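Local coordinates for protein fluvirucin B1 DH domain from module 1 (PDB 6OBV) that probably catalyses the dehydration of a beta-hydroxyacyl intermediate as the dehydratase domain of module 1 in the fluvirucin B1 polyketide synthase, at residues A[57-60]-A[61-64]; A[86-89]-A[90-94]; A[136-139]-A[140-143]. One frame throughout, in Å; residues are numbered along the deposited sequence.

In the fold
All three contacts lie in the first part of the chain, whose curved antiparallel strands and long helix fit one hotdog unit of the double-hotdog fold of polyketide synthase dehydratases. Interactions 1 and 3 finish strands 52-58 and 130-137, with strand 115-121 between them; Ile-58 and Thr-138 both touch Val-115, though the two contacts stay about 7 Å apart at their nearest atoms and 16 Å between centres. Interaction 2 closes helix 79-92, which packs through Ala-89 on strands 52-58 and 115-121; its centre is 22 Å from that of interaction 1 and 23 Å from that of interaction 3. Residues of interactions 1 and 3 also touch the second subunit.

Interaction 1: residues A[57-60]-A[61-64]; sequences RIST and TTHP
Ser-59 receives bonds from the following turn at both of its oxygens. Its hydroxyl OG accepts the N-H of Thr-61, with N to OG 2.9 Å, and more distantly that of Thr-62, at 3.3 Å from N. The carbonyl Ser-59 O takes the N-H of His-63 at 2.7 Å from N, almost in line with the C=O bond (173° at the oxygen), and a weak bond from Thr-62 N. Side-chain and main-chain oxygens of one serine gripping the next amides in this way make an ST motif, which turns the chain sharply as strand 52-58 ends. At the exit of the turn, Pro-64 CA comes 3.2 Å from Thr-60 O in a CA-H...O contact. The turn brings the His-63 ring back beside the strand it has just left. Ile-58 CG2 sits over one ring face in a CH-pi contact, 3.8 Å from the centroid of the His-63 ring. Rotation of the imidazole is fixed from both nitrogens: Thr-62 OG1 and His-63 ND1 share a hydrogen bond of 2.8 Å, in which either may be the donor, while His-63 NE2 is bonded to Pro-38 O.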
ATOM      1  N   ARG A  57       8.518  -8.313  -0.104  1.00 39.67           N
ATOM      2  CA  ARG A  57       8.633  -9.529  -0.893  1.00 43.41           C
ATOM      3  C   ARG A  57       9.858 -10.299  -0.416  1.00 42.12           C
ATOM      4  O   ARG A  57      10.849  -9.701   0.011  1.00 37.71           O
ATOM      5  CB  ARG A  57       8.711  -9.216  -2.395  1.00 41.04           C
ATOM      6  CG  ARG A  57      10.042  -9.528  -3.031  1.00 47.29           C
ATOM      7  CD  ARG A  57      10.078  -9.157  -4.496  1.00 50.59           C
ATOM      8  NE  ARG A  57       9.190  -9.980  -5.308  1.00 52.23           N
ATOM      9  CZ  ARG A  57       9.017  -9.821  -6.621  1.00 63.07           C
ATOM     10  NH1 ARG A  57       9.675  -8.865  -7.270  1.00 64.79           N
ATOM     11  NH2 ARG A  57       8.182 -10.614  -7.288  1.00 65.00           N
ATOM     12  N   ILE A  58       9.771 -11.635  -0.457  1.00 34.76           N
ATOM     13  CA  ILE A  58      10.893 -12.487  -0.085  1.00 32.80           C
ATOM     14  C   ILE A  58      10.992 -13.640  -1.076  1.00 29.78           C
ATOM     15  O   ILE A  58      10.045 -13.957  -1.799  1.00 30.94           O
ATOM     16  CB  ILE A  58      10.773 -13.021   1.365  1.00 33.61           C
ATOM     17  CG1 ILE A  58       9.501 -13.830   1.529  1.00 27.79           C
ATOM     18  CG2 ILE A  58      10.811 -11.873   2.390  1.00 30.76           C
ATOM     19  CD1 ILE A  58       9.270 -14.303   2.946  1.00 32.03           C
ATOM     20  N   SER A  59      12.163 -14.268  -1.099  1.00 28.81           N
ATOM     21  CA  SER A  59      12.427 -15.418  -1.962  1.00 34.34           C
ATOM     22  C   SER A  59      13.731 -16.038  -1.497  1.00 35.02           C
ATOM     23  O   SER A  59      14.571 -15.352  -0.916  1.00 35.73           O
ATOM     24  CB  SER A  59      12.523 -15.018  -3.433  1.00 24.74           C
ATOM     25  OG  SER A  59      13.868 -14.832  -3.825  1.00 30.30           O
ATOM     26  N   THR A  60      13.904 -17.338  -1.760  1.00 35.20           N
ATOM     27  CA  THR A  60      15.170 -17.969  -1.383  1.00 32.35           C
ATOM     28  C   THR A  60      16.353 -17.298  -2.070  1.00 36.84           C
ATOM     29  O   THR A  60      17.488 -17.415  -1.596  1.00 33.18           O
ATOM     30  CB  THR A  60      15.166 -19.472  -1.706  1.00 34.41           C
ATOM     31  OG1 THR A  60      15.030 -19.659  -3.118  1.00 37.79           O
ATOM     32  CG2 THR A  60      14.011 -20.190  -1.002  1.00 29.43           C
ATOM     33  N   THR A  61      16.109 -16.570  -3.160  1.00 37.45           N
ATOM     34  CA  THR A  61      17.192 -15.905  -3.872  1.00 32.42           C
ATOM     35  C   THR A  61      17.681 -14.673  -3.117  1.00 32.51           C
ATOM     36  O   THR A  61      18.884 -14.416  -3.063  1.00 34.62           O
ATOM     37  CB  THR A  61      16.726 -15.510  -5.276  1.00 34.00           C
ATOM     38  OG1 THR A  61      16.440 -16.694  -6.013  1.00 39.23           O
ATOM     39  CG2 THR A  61      17.777 -14.700  -5.993  1.00 37.47           C
ATOM     40  N   THR A  62      16.758 -13.896  -2.547  1.00 32.91           N
ATOM     41  CA  THR A  62      17.105 -12.681  -1.823  1.00 35.44           C
ATOM     42  C   THR A  62      17.267 -12.918  -0.329  1.00 31.35           C
ATOM     43  O   THR A  62      17.942 -12.132   0.350  1.00 29.87           O
ATOM     44  CB  THR A  62      16.022 -11.619  -2.049  1.00 35.65           C
ATOM     45  OG1 THR A  62      14.745 -12.185  -1.723  1.00 32.21           O
ATOM     46  CG2 THR A  62      16.029 -11.139  -3.517  1.00 29.61           C
ATOM     47  N   HIS A  63      16.654 -13.980   0.179  1.00 29.19           N
ATOM     48  CA  HIS A  63      16.700 -14.377   1.586  1.00 28.98           C
ATOM     49  C   HIS A  63      17.101 -15.847   1.645  1.00 26.92           C
ATOM     50  O   HIS A  63      16.257 -16.726   1.864  1.00 30.19           O
ATOM     51  CB  HIS A  63      15.341 -14.140   2.244  1.00 26.78           C
ATOM     52  CG  HIS A  63      14.899 -12.706   2.222  1.00 31.45           C
ATOM     53  ND1 HIS A  63      14.414 -12.088   1.087  1.00 34.81           N
ATOM     54  CD2 HIS A  63      14.882 -11.767   3.198  1.00 34.23           C
ATOM     55  CE1 HIS A  63      14.113 -10.832   1.366  1.00 35.03           C
ATOM     56  NE2 HIS A  63      14.387 -10.613   2.644  1.00 34.03           N
ATOM     57  N   PRO A  64      18.380 -16.157   1.423  1.00 29.05           N
ATOM     58  CA  PRO A  64      18.782 -17.575   1.306  1.00 37.68           C
ATOM     59  C   PRO A  64      18.563 -18.385   2.576  1.00 36.80           C
ATOM     60  O   PRO A  64      18.506 -19.619   2.507  1.00 33.49           O
ATOM     61  CB  PRO A  64      20.271 -17.492   0.944  1.00 42.00           C
ATOM     62  CG  PRO A  64      20.710 -16.126   1.410  1.00 41.41           C
ATOM     63  CD  PRO A  64      19.517 -15.233   1.253  1.00 32.41           C
TER

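Interaction 2: residues A[86-89]-A[90-94]; sequences AVRA and GDEVG
Arg-88 and Glu-92, one helical turn apart, bend toward each other along the outside of the helix and meet through a single pair of atoms. NH1 of Arg-88 points at OE1 of Glu-92 in a short salt bridge of 2.5 Å, nearly straight at the hydrogen (176°). The acceptor is met close to the line of its own C-O bond and lies practically in the guanidinium plane, and the two flat groups are turned only 21° from each other. Both side chains set off with CG anti to the backbone N and then fold at chi2, which draws their ends together instead of letting them splay apart. Asp-91 takes another course: its side chain crosses that of Arg-88 at about a right angle, and OD2 of Asp-91 stays 4.7 Å from NE of Arg-88, so any attraction between the charges is probably diffuse. The Arg-88/Glu-92 pair rides on the last turns of helix 79-92, the long helix that the curved strands of a hotdog unit pack against. The buried side is small: Ala-89 packs on Leu-54, Val-119 and Val-121 of those strands. Gly-90 N bonds to Ala-86 O at 3.0 Å, and Asp-91 N to Val-87 O at 3.0 Å. Beyond them the repeat weakens: the amide of Glu-92 is shared between Arg-88 O and Ala-89 O, both weak bonds. Gly-94, with positive phi, closes the helix as the C-prime residue of a Schellman motif, in which Cys-95 N pairs with Gly-90 O and Gly-94 N reaches back weakly to Asp-91 O.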
ATOM      1  N   ALA A  86       5.685  -8.399  12.400  1.00 22.72           N
ATOM      2  CA  ALA A  86       4.719  -7.691  13.223  1.00 22.98           C
ATOM      3  C   ALA A  86       5.396  -6.597  14.050  1.00 28.63           C
ATOM      4  O   ALA A  86       4.861  -5.493  14.194  1.00 25.56           O
ATOM      5  CB  ALA A  86       3.987  -8.692  14.126  1.00 22.59           C
ATOM      6  N   VAL A  87       6.577  -6.875  14.600  1.00 23.90           N
ATOM      7  CA  VAL A  87       7.238  -5.866  15.422  1.00 22.69           C
ATOM      8  C   VAL A  87       7.698  -4.687  14.568  1.00 26.59           C
ATOM      9  O   VAL A  87       7.537  -3.523  14.958  1.00 33.04           O
ATOM     10  CB  VAL A  87       8.393  -6.504  16.210  1.00 21.09           C
ATOM     11  CG1 VAL A  87       9.327  -5.406  16.719  1.00 33.31           C
ATOM     12  CG2 VAL A  87       7.831  -7.313  17.384  1.00 23.84           C
ATOM     13  N   ARG A  88       8.254  -4.961  13.383  1.00 22.48           N
ATOM     14  CA  ARG A  88       8.674  -3.871  12.509  1.00 20.82           C
ATOM     15  C   ARG A  88       7.500  -2.970  12.138  1.00 27.08           C
ATOM     16  O   ARG A  88       7.644  -1.742  12.074  1.00 30.19           O
ATOM     17  CB  ARG A  88       9.340  -4.428  11.255  1.00 30.56           C
ATOM     18  CG  ARG A  88      10.007  -3.366  10.377  1.00 29.56           C
ATOM     19  CD  ARG A  88      10.839  -2.433  11.218  1.00 31.87           C
ATOM     20  NE  ARG A  88      11.465  -1.376  10.416  1.00 39.10           N
ATOM     21  CZ  ARG A  88      10.860  -0.253  10.039  1.00 36.62           C
ATOM     22  NH1 ARG A  88       9.602  -0.017  10.388  1.00 31.20           N
ATOM     23  NH2 ARG A  88      11.514   0.645   9.315  1.00 45.31           N
ATOM     24  N   ALA A  89       6.321  -3.552  11.900  1.00 26.06           N
ATOM     25  CA  ALA A  89       5.161  -2.712  11.618  1.00 27.22           C
ATOM     26  C   ALA A  89       4.768  -1.912  12.850  1.00 27.00           C
ATOM     27  O   ALA A  89       4.392  -0.741  12.747  1.00 30.11           O
ATOM     28  CB  ALA A  89       3.996  -3.568  11.130  1.00 22.94           C
ATOM     29  N   GLY A  90       4.889  -2.519  14.032  1.00 28.03           N
ATOM     30  CA  GLY A  90       4.674  -1.768  15.256  1.00 28.49           C
ATOM     31  C   GLY A  90       5.545  -0.530  15.370  1.00 29.75           C
ATOM     32  O   GLY A  90       5.070   0.531  15.789  1.00 34.61           O
ATOM     33  N   ASP A  91       6.841  -0.650  15.041  1.00 29.11           N
ATOM     34  CA  ASP A  91       7.719   0.518  15.103  1.00 31.16           C
ATOM     35  C   ASP A  91       7.236   1.630  14.189  1.00 34.25           C
ATOM     36  O   ASP A  91       7.414   2.814  14.491  1.00 33.37           O
ATOM     37  CB  ASP A  91       9.142   0.165  14.686  1.00 36.97           C
ATOM     38  CG  ASP A  91       9.756  -0.861  15.560  1.00 42.15           C
ATOM     39  OD1 ASP A  91       9.315  -0.979  16.719  1.00 45.93           O
ATOM     40  OD2 ASP A  91      10.669  -1.557  15.073  1.00 42.73           O
ATOM     41  N   GLU A  92       6.663   1.265  13.046  1.00 28.41           N
ATOM     42  CA  GLU A  92       6.292   2.264  12.066  1.00 29.13           C
ATOM     43  C   GLU A  92       5.126   3.107  12.555  1.00 35.39           C
ATOM     44  O   GLU A  92       4.965   4.242  12.102  1.00 41.62           O
ATOM     45  CB  GLU A  92       5.969   1.561  10.740  1.00 32.12           C
ATOM     46  CG  GLU A  92       6.140   2.428   9.488  1.00 40.93           C
ATOM     47  CD  GLU A  92       7.595   2.807   9.208  1.00 41.87           C
ATOM     48  OE1 GLU A  92       8.530   2.147   9.737  1.00 39.06           O
ATOM     49  OE2 GLU A  92       7.790   3.770   8.438  1.00 44.18           O
ATOM     50  N   VAL A  93       4.328   2.593  13.490  1.00 35.42           N
ATOM     51  CA  VAL A  93       3.188   3.325  14.032  1.00 37.19           C
ATOM     52  C   VAL A  93       3.394   3.686  15.505  1.00 36.78           C
ATOM     53  O   VAL A  93       2.432   4.002  16.194  1.00 40.38           O
ATOM     54  CB  VAL A  93       1.871   2.550  13.834  1.00 39.96           C
ATOM     55  CG1 VAL A  93       1.432   2.590  12.374  1.00 41.39           C
ATOM     56  CG2 VAL A  93       2.008   1.133  14.304  1.00 37.67           C
ATOM     57  N   GLY A  94       4.632   3.650  15.997  1.00 28.23           N
ATOM     58  CA  GLY A  94       4.888   3.932  17.400  1.00 47.12           C
ATOM     59  C   GLY A  94       4.175   3.015  18.368  1.00 45.62           C
ATOM     60  O   GLY A  94       3.769   3.458  19.443  1.00 49.85           O
TER

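Interaction 3: residues A[136-139]-A[140-143]; sequences ARTG and QRPW
Arg-137 places CG between its backbone N and carbonyl carbon (chi1 65°) and then runs extended to NE, a course that carries it from CG to the guanidinium over Trp-143. The indole, its CG anti to the carbonyl carbon (chi1 -65°), turns one face to it. Arg-137 CG makes a CH-pi contact over the middle of the six-membered ring, 3.7 Å from its centroid. Farther out the guanidinium lies over the pyrrole side, with Arg-137 CZ 3.6 Å from Trp-143 NE1 and the two planes inclined by only 20°. This flat charged group is also held from outside the turn: NE bonds to Gln-116 OE1, and NH1 forms a salt bridge with Glu-45 of the second subunit, whose Pro-47 packs on Trp-143. The edge of the indole meets the strand backbone, Trp-143 CE3 coming 3.5 Å from Ala-136 N. On the other side of the turn Thr-138 and Arg-141 point the same way, side by side. Thr-138 OG1 accepts a bond of 2.6 Å from NH2 of Arg-141, approaching slightly out of the guanidinium plane, and a weak one from NE of Arg-141. The backbone closes between the same residues, Arg-141 N to Thr-138 O at 3.2 Å. Gly-139, whose positive phi suits glycine, and Gln-140 occupy the corners. From there to the backbone pairing of Ala-136 with Thr-144, the returning arm has one residue more (Pro-142 and Trp-143 against Arg-137). The chain reversal is that of a beta hairpin with a type II' turn, joining strands 130-137 and 144-152.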
ATOM      1  N   ALA A 136       0.039 -13.247   3.064  1.00 21.61           N
ATOM      2  CA  ALA A 136       1.064 -13.587   2.091  1.00 23.74           C
ATOM      3  C   ALA A 136       0.422 -14.282   0.910  1.00 27.26           C
ATOM      4  O   ALA A 136      -0.662 -14.872   1.013  1.00 31.63           O
ATOM      5  CB  ALA A 136       2.161 -14.478   2.704  1.00 22.98           C
ATOM      6  N   ARG A 137       1.107 -14.205  -0.228  1.00 26.89           N
ATOM      7  CA  ARG A 137       0.674 -14.954  -1.399  1.00 24.63           C
ATOM      8  C   ARG A 137       1.835 -15.057  -2.371  1.00 29.55           C
ATOM      9  O   ARG A 137       2.789 -14.272  -2.317  1.00 25.74           O
ATOM     10  CB  ARG A 137      -0.529 -14.292  -2.073  1.00 33.68           C
ATOM     11  CG  ARG A 137      -0.217 -12.945  -2.656  1.00 37.44           C
ATOM     12  CD  ARG A 137      -1.159 -12.624  -3.788  1.00 45.10           C
ATOM     13  NE  ARG A 137      -0.930 -11.280  -4.312  1.00 52.92           N
ATOM     14  CZ  ARG A 137      -1.845 -10.567  -4.962  1.00 53.90           C
ATOM     15  NH1 ARG A 137      -3.054 -11.071  -5.166  1.00 50.33           N
ATOM     16  NH2 ARG A 137      -1.556  -9.345  -5.401  1.00 54.93           N
ATOM     17  N   THR A 138       1.757 -16.065  -3.242  1.00 30.96           N
ATOM     18  CA  THR A 138       2.717 -16.261  -4.318  1.00 39.85           C
ATOM     19  C   THR A 138       1.967 -16.247  -5.632  1.00 50.25           C
ATOM     20  O   THR A 138       0.844 -16.758  -5.717  1.00 54.83           O
ATOM     21  CB  THR A 138       3.480 -17.587  -4.196  1.00 41.20           C
ATOM     22  OG1 THR A 138       2.589 -18.675  -4.461  1.00 51.13           O
ATOM     23  CG2 THR A 138       4.041 -17.754  -2.819  1.00 34.88           C
ATOM     24  N   GLY A 139       2.605 -15.679  -6.652  1.00 55.52           N
ATOM     25  CA  GLY A 139       1.964 -15.550  -7.947  1.00 58.53           C
ATOM     26  C   GLY A 139       0.622 -14.865  -7.822  1.00 67.42           C
ATOM     27  O   GLY A 139       0.476 -13.840  -7.139  1.00 70.26           O
ATOM     28  N   GLN A 140      -0.384 -15.449  -8.465  1.00 73.19           N
ATOM     29  CA  GLN A 140      -1.737 -14.909  -8.481  1.00 76.36           C
ATOM     30  C   GLN A 140      -2.689 -15.739  -7.619  1.00 74.81           C
ATOM     31  O   GLN A 140      -3.889 -15.817  -7.896  1.00 75.39           O
ATOM     32  CB  GLN A 140      -2.242 -14.811  -9.922  1.00 77.67           C
ATOM     33  CG  GLN A 140      -1.674 -15.881 -10.847  1.00 78.13           C
ATOM     34  CD  GLN A 140      -2.070 -15.666 -12.298  1.00 83.31           C
ATOM     35  OE1 GLN A 140      -2.981 -14.893 -12.595  1.00 85.74           O
ATOM     36  NE2 GLN A 140      -1.392 -16.359 -13.208  1.00 84.86           N
ATOM     37  N   ARG A 141      -2.162 -16.373  -6.579  1.00 70.74           N
ATOM     38  CA  ARG A 141      -2.995 -17.056  -5.608  1.00 65.25           C
ATOM     39  C   ARG A 141      -3.666 -16.034  -4.688  1.00 55.39           C
ATOM     40  O   ARG A 141      -3.217 -14.890  -4.587  1.00 52.65           O
ATOM     41  CB  ARG A 141      -2.148 -18.043  -4.805  1.00 64.76           C
ATOM     42  CG  ARG A 141      -2.475 -19.518  -5.053  1.00 68.79           C
ATOM     43  CD  ARG A 141      -1.522 -20.150  -6.050  1.00 77.87           C
ATOM     44  NE  ARG A 141      -0.140 -20.169  -5.569  1.00 85.04           N
ATOM     45  CZ  ARG A 141       0.420 -21.190  -4.921  1.00 88.97           C
ATOM     46  NH1 ARG A 141      -0.282 -22.289  -4.667  1.00 89.13           N
ATOM     47  NH2 ARG A 141       1.687 -21.112  -4.526  1.00 91.28           N
ATOM     48  N   PRO A 142      -4.764 -16.407  -4.032  1.00 52.48           N
ATOM     49  CA  PRO A 142      -5.358 -15.505  -3.036  1.00 48.22           C
ATOM     50  C   PRO A 142      -4.465 -15.338  -1.819  1.00 40.20           C
ATOM     51  O   PRO A 142      -3.725 -16.245  -1.428  1.00 40.66           O
ATOM     52  CB  PRO A 142      -6.670 -16.204  -2.660  1.00 50.13           C
ATOM     53  CG  PRO A 142      -6.415 -17.645  -2.964  1.00 51.85           C
ATOM     54  CD  PRO A 142      -5.584 -17.617  -4.219  1.00 50.18           C
ATOM     55  N   TRP A 143      -4.530 -14.147  -1.233  1.00 34.63           N
ATOM     56  CA  TRP A 143      -3.881 -13.894   0.042  1.00 37.52           C
ATOM     57  C   TRP A 143      -4.363 -14.874   1.103  1.00 39.19           C
ATOM     58  O   TRP A 143      -5.548 -15.227   1.167  1.00 37.94           O
ATOM     59  CB  TRP A 143      -4.161 -12.469   0.515  1.00 38.61           C
ATOM     60  CG  TRP A 143      -3.600 -11.377  -0.339  1.00 41.90           C
ATOM     61  CD1 TRP A 143      -4.253 -10.688  -1.309  1.00 48.15           C
ATOM     62  CD2 TRP A 143      -2.274 -10.833  -0.281  1.00 37.18           C
ATOM     63  NE1 TRP A 143      -3.419  -9.750  -1.863  1.00 50.96           N
ATOM     64  CE2 TRP A 143      -2.200  -9.816  -1.244  1.00 41.00           C
ATOM     65  CE3 TRP A 143      -1.150 -11.109   0.492  1.00 31.66           C
ATOM     66  CZ2 TRP A 143      -1.040  -9.082  -1.466  1.00 34.18           C
ATOM     67  CZ3 TRP A 143       0.006 -10.368   0.284  1.00 33.05           C
ATOM     68  CH2 TRP A 143       0.050  -9.368  -0.692  1.00 35.65           C
TER